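Local coordinates for protein esterase YbfF (Escherichia coli, PDB 3BF7) that probably hydrolyses ester and thioester bonds, as an alpha/beta hydrolase whose helical cap and core domain form a substrate-binding crevice, at residues Ile148-Gln151 and Glu155-Val158; Val50-Leu55 and Val175-Asp180. The protein carries 1 engineered substitution. All blocks are in the same frame, centred on the assembly; numbering follows the deposited sequence.

Interaction 1 of 2, residues Ile148-Gln151 and Glu155-Val158; sequences IMRQ and EEGV
Arg150 and Glu156 face each other where the backbone leaves helix 142-149 and, after a short link, winds into helix 156-163; their CA atoms, 7.6 Å apart, are the nearest across the two segments. Gln151 N bonds to Ile148 O at 3.0 Å, while Glu155 holds the N-cap position of the second helix. One salt bridge spans the gap. The arginine chain runs extended from CG to NE and presents its guanidinium side-on, so that two nitrogens each take a different carboxylate oxygen: NE of Arg150 lies 3.0 Å from OE2 of Glu156, and NH2 of Arg150 lies 2.9 Å from OE1 of Glu156. This bidentate pair clips together two consecutive helices that probably belong to the helical cap, the part of the esterase set over its alpha/beta hydrolase core. Glu156 sends CG anti to its own backbone N (chi1 -173°), then bends at the next bond, which turns the carboxylate toward the arginine. The two flat groups lie parallel to within 1° but slightly offset, so each partner sits about 20° out of the other's plane, and the oxygens are met on their syn sides. A glutamine in place of Glu156 would probably lose the charge pairing and one of the two bonds, leaving the guanidinium freer to swing at this surface. Nearby, Met149 packs on Ile159, Leu162 and Leu163, and Arg150 also touches Ile159.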
loop_
_atom_site.group_PDB
_atom_site.type_symbol
_atom_site.label_atom_id
_atom_site.label_comp_id
_atom_site.label_asym_id
_atom_site.label_seq_id
_atom_site.Cartn_x
_atom_site.Cartn_y
_atom_site.Cartn_z
ATOM N N ILE A 148 -7.876 24.680 -2.651
ATOM C CA ILE A 148 -9.134 24.137 -3.145
ATOM C C ILE A 148 -9.542 22.894 -2.365
ATOM O O ILE A 148 -10.702 22.741 -1.982
ATOM C CB ILE A 148 -9.026 23.772 -4.638
ATOM C CG1 ILE A 148 -8.792 25.042 -5.456
ATOM C CG2 ILE A 148 -10.286 23.051 -5.100
ATOM C CD1 ILE A 148 -8.569 24.785 -6.917
ATOM N N MET A 149 -8.582 22.012 -2.121
ATOM C CA MET A 149 -8.861 20.778 -1.404
ATOM C C MET A 149 -9.332 20.999 0.026
ATOM O O MET A 149 -10.119 20.210 0.551
ATOM C CB MET A 149 -7.626 19.886 -1.431
ATOM C CG MET A 149 -7.223 19.527 -2.848
ATOM S SD MET A 149 -5.837 18.403 -2.938
ATOM C CE MET A 149 -6.671 16.821 -2.753
ATOM N N ARG A 150 -8.861 22.070 0.656
ATOM C CA ARG A 150 -9.264 22.364 2.026
ATOM C C ARG A 150 -10.739 22.742 2.093
ATOM O O ARG A 150 -11.317 22.804 3.175
ATOM C CB ARG A 150 -8.414 23.495 2.612
ATOM C CG ARG A 150 -6.941 23.156 2.740
ATOM C CD ARG A 150 -6.223 24.115 3.678
ATOM N NE ARG A 150 -4.797 23.809 3.759
ATOM C CZ ARG A 150 -3.883 24.265 2.910
ATOM N NH1 ARG A 150 -4.239 25.061 1.911
ATOM N NH2 ARG A 150 -2.613 23.910 3.049
ATOM N N GLN A 151 -11.341 22.991 0.935
ATOM C CA GLN A 151 -12.756 23.348 0.867
ATOM C C GLN A 151 -13.607 22.082 0.874
ATOM O O GLN A 151 -14.831 22.142 1.009
ATOM C CB GLN A 151 -13.036 24.153 -0.406
ATOM C CG GLN A 151 -12.142 25.374 -0.569
ATOM C CD GLN A 151 -12.414 26.142 -1.849
ATOM O OE1 GLN A 151 -11.726 27.118 -2.156
ATOM N NE2 GLN A 151 -13.419 25.709 -2.602
ATOM N N GLU A 155 -8.684 17.267 6.827
ATOM C CA GLU A 155 -7.540 16.521 7.335
ATOM C C GLU A 155 -6.333 16.953 6.509
ATOM O O GLU A 155 -6.130 16.473 5.393
ATOM C CB GLU A 155 -7.767 15.013 7.186
ATOM C CG GLU A 155 -8.503 14.354 8.351
ATOM C CD GLU A 155 -9.939 14.823 8.512
ATOM O OE1 GLU A 155 -10.615 14.344 9.447
ATOM O OE2 GLU A 155 -10.397 15.666 7.713
ATOM N N GLU A 156 -5.541 17.871 7.056
ATOM C CA GLU A 156 -4.373 18.388 6.351
ATOM C C GLU A 156 -3.400 17.290 5.923
ATOM O O GLU A 156 -2.799 17.373 4.853
ATOM C CB GLU A 156 -3.645 19.418 7.220
ATOM C CG GLU A 156 -2.503 20.131 6.507
ATOM C CD GLU A 156 -2.977 21.026 5.372
ATOM O OE1 GLU A 156 -2.131 21.448 4.557
ATOM O OE2 GLU A 156 -4.190 21.316 5.297
ATOM N N GLY A 157 -3.245 16.267 6.757
ATOM C CA GLY A 157 -2.342 15.178 6.422
ATOM C C GLY A 157 -2.766 14.457 5.155
ATOM O O GLY A 157 -1.930 14.091 4.325
ATOM N N VAL A 158 -4.068 14.246 5.006
ATOM C CA VAL A 158 -4.595 13.572 3.828
ATOM C C VAL A 158 -4.373 14.448 2.600
ATOM O O VAL A 158 -3.972 13.965 1.539
ATOM C CB VAL A 158 -6.102 13.275 3.986
ATOM C CG1 VAL A 158 -6.654 12.675 2.702
ATOM C CG2 VAL A 158 -6.321 12.313 5.147
#

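Interaction 2 of 2, residues Val50-Leu55 and Val175-Asp180. Engineered in segment 50-55: Val50 (natural residue Met).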
loop_
_atom_site.group_PDB
_atom_site.type_symbol
_atom_site.label_atom_id
_atom_site.label_comp_id
_atom_site.label_asym_id
_atom_site.label_seq_id
_atom_site.Cartn_x
_atom_site.Cartn_y
_atom_site.Cartn_z
ATOM N N VAL A 50 1.980 1.270 -7.883
ATOM C CA VAL A 50 0.933 0.334 -8.266
ATOM C C VAL A 50 0.370 0.806 -9.613
ATOM O O VAL A 50 0.474 1.988 -9.949
ATOM C CB VAL A 50 -0.184 0.318 -7.195
ATOM C CG1 VAL A 50 -1.374 -0.515 -7.663
ATOM C CG2 VAL A 50 0.376 -0.237 -5.890
ATOM N N ARG A 51 -0.202 -0.105 -10.394
ATOM C CA ARG A 51 -0.779 0.296 -11.671
ATOM C C ARG A 51 -1.751 1.445 -11.419
ATOM O O ARG A 51 -2.394 1.515 -10.367
ATOM C CB ARG A 51 -1.509 -0.875 -12.348
ATOM C CG ARG A 51 -2.664 -1.468 -11.551
ATOM C CD ARG A 51 -3.544 -2.357 -12.429
ATOM N NE ARG A 51 -2.782 -3.436 -13.047
ATOM C CZ ARG A 51 -3.194 -4.148 -14.091
ATOM N NH1 ARG A 51 -4.374 -3.906 -14.651
ATOM N NH2 ARG A 51 -2.415 -5.101 -14.588
ATOM N N ASN A 52 -1.826 2.360 -12.380
ATOM C CA ASN A 52 -2.706 3.516 -12.300
ATOM C C ASN A 52 -2.314 4.540 -11.241
ATOM O O ASN A 52 -3.102 5.430 -10.911
ATOM C CB ASN A 52 -4.155 3.064 -12.097
ATOM C CG ASN A 52 -4.698 2.318 -13.300
ATOM O OD1 ASN A 52 -5.248 1.220 -13.173
ATOM N ND2 ASN A 52 -4.544 2.910 -14.478
ATOM N N HIS A 53 -1.096 4.411 -10.719
ATOM C CA HIS A 53 -0.559 5.344 -9.728
ATOM C C HIS A 53 0.852 5.763 -10.136
ATOM O O HIS A 53 1.519 5.067 -10.908
ATOM C CB HIS A 53 -0.494 4.706 -8.332
ATOM C CG HIS A 53 -1.834 4.353 -7.765
ATOM N ND1 HIS A 53 -2.437 5.062 -6.747
ATOM C CD2 HIS A 53 -2.700 3.371 -8.102
ATOM C CE1 HIS A 53 -3.619 4.529 -6.481
ATOM N NE2 HIS A 53 -3.800 3.502 -7.289
ATOM N N GLY A 54 1.295 6.900 -9.604
ATOM C CA GLY A 54 2.632 7.391 -9.890
ATOM C C GLY A 54 2.958 7.394 -11.364
ATOM O O GLY A 54 2.189 7.920 -12.169
ATOM N N LEU A 55 4.101 6.815 -11.717
ATOM C CA LEU A 55 4.504 6.750 -13.109
ATOM C C LEU A 55 4.421 5.331 -13.666
ATOM O O LEU A 55 5.102 4.991 -14.634
ATOM C CB LEU A 55 5.907 7.350 -13.292
ATOM C CG LEU A 55 5.959 8.879 -13.117
ATOM C CD1 LEU A 55 7.401 9.353 -13.177
ATOM C CD2 LEU A 55 5.119 9.576 -14.190
ATOM N N VAL A 175 -7.456 8.967 -12.216
ATOM C CA VAL A 175 -8.729 9.222 -11.558
ATOM C C VAL A 175 -9.964 8.508 -12.111
ATOM O O VAL A 175 -10.697 7.876 -11.352
ATOM C CB VAL A 175 -9.002 10.743 -11.465
ATOM C CG1 VAL A 175 -10.278 10.997 -10.673
ATOM C CG2 VAL A 175 -7.819 11.436 -10.794
ATOM N N PRO A 176 -10.213 8.582 -13.430
ATOM C CA PRO A 176 -11.400 7.903 -13.964
ATOM C C PRO A 176 -11.438 6.402 -13.685
ATOM O O PRO A 176 -12.496 5.841 -13.408
ATOM C CB PRO A 176 -11.328 8.205 -15.459
ATOM C CG PRO A 176 -10.651 9.538 -15.498
ATOM C CD PRO A 176 -9.547 9.372 -14.481
ATOM N N VAL A 177 -10.282 5.751 -13.763
ATOM C CA VAL A 177 -10.212 4.318 -13.521
ATOM C C VAL A 177 -10.358 3.989 -12.039
ATOM O O VAL A 177 -11.036 3.026 -11.682
ATOM C CB VAL A 177 -8.897 3.726 -14.075
ATOM C CG1 VAL A 177 -8.748 2.275 -13.643
ATOM C CG2 VAL A 177 -8.904 3.809 -15.599
ATOM N N LEU A 178 -9.735 4.783 -11.172
ATOM C CA LEU A 178 -9.855 4.527 -9.742
ATOM C C LEU A 178 -11.308 4.704 -9.304
ATOM O O LEU A 178 -11.776 4.030 -8.386
ATOM C CB LEU A 178 -8.926 5.450 -8.948
ATOM C CG LEU A 178 -7.436 5.218 -9.239
ATOM C CD1 LEU A 178 -6.597 6.132 -8.361
ATOM C CD2 LEU A 178 -7.072 3.757 -8.993
ATOM N N TRP A 179 -12.027 5.605 -9.968
ATOM C CA TRP A 179 -13.435 5.817 -9.653
ATOM C C TRP A 179 -14.254 4.640 -10.169
ATOM O O TRP A 179 -15.024 4.027 -9.431
ATOM C CB TRP A 179 -13.944 7.111 -10.297
ATOM C CG TRP A 179 -15.428 7.308 -10.141
ATOM C CD1 TRP A 179 -16.407 6.930 -11.018
ATOM C CD2 TRP A 179 -16.097 7.900 -9.024
ATOM N NE1 TRP A 179 -17.645 7.253 -10.514
ATOM C CE2 TRP A 179 -17.484 7.849 -9.291
ATOM C CE3 TRP A 179 -15.660 8.467 -7.821
ATOM C CZ2 TRP A 179 -18.437 8.347 -8.398
ATOM C CZ3 TRP A 179 -16.608 8.961 -6.934
ATOM C CH2 TRP A 179 -17.982 8.897 -7.228
ATOM N N ASP A 180 -14.073 4.317 -11.442
ATOM C CA ASP A 180 -14.811 3.227 -12.061
ATOM C C ASP A 180 -14.604 1.885 -11.364
ATOM O O ASP A 180 -15.544 1.108 -11.195
ATOM C CB ASP A 180 -14.404 3.096 -13.526
ATOM C CG ASP A 180 -15.167 2.008 -14.239
ATOM O OD1 ASP A 180 -16.378 2.193 -14.478
ATOM O OD2 ASP A 180 -14.562 0.963 -14.548
#
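Leu178 and His53 are brought together by matching first torsions: in each, CG stands anti to the carbonyl carbon (chi1 -64° in both), and the ends of the two side chains come closer than their first bonds suggest. Both methyls of the leucine reach the imidazole obliquely, CD2 of Leu178 lying 3.7 Å from NE2 of His53 and CD1 of Leu178 lying 3.9 Å from CE1 of His53. That leaves NE2 buried against hydrocarbon without a polar partner in the model, whereas ND1 has a weak hydrogen bond to Gly27 O. Beside this pair, Asn52 points toward the helix, and its amide end meets Val177 CG1, the two side chains crossing at about a right angle. CB of Asn52 also comes within 4.3 Å of CD2 of Leu178. A type II turn from Val50, an engineered residue, to His53 sets Asn52 at its third position with positive phi, and His53 N closes it on Val50 O at 3.0 Å. The turn belongs to the alpha/beta hydrolase core, in the loop between strand 45-48 and helix 64-78; helix 175-180, probably part of the helical cap, packs against it, with Trp179 and Val175 reaching helix 125-136, while Met90 of helix 90-101 touches His53.

From the N terminus, the chain first lays down strands of the central sheet and reaches the loop 50-55 after strand 45-48. It then runs through more of the hydrolase core, including strands 83-88 and 106-112, before entering helices 125-136 and 142-149. There interaction 1 closes a very short loop, with three residues between its segments, and joins helix 142-149 to helix 156-163. Only afterwards does helix 175-180 return to 50-55, so interaction 2 closes a loop of 119 intervening residues with interaction 1 nested inside. The two contacts do not touch; their centres lie 20 Å apart. Interaction 1 ties neighbouring helices at the surface, and interaction 2 joins helix 175-180 to the core in the interior.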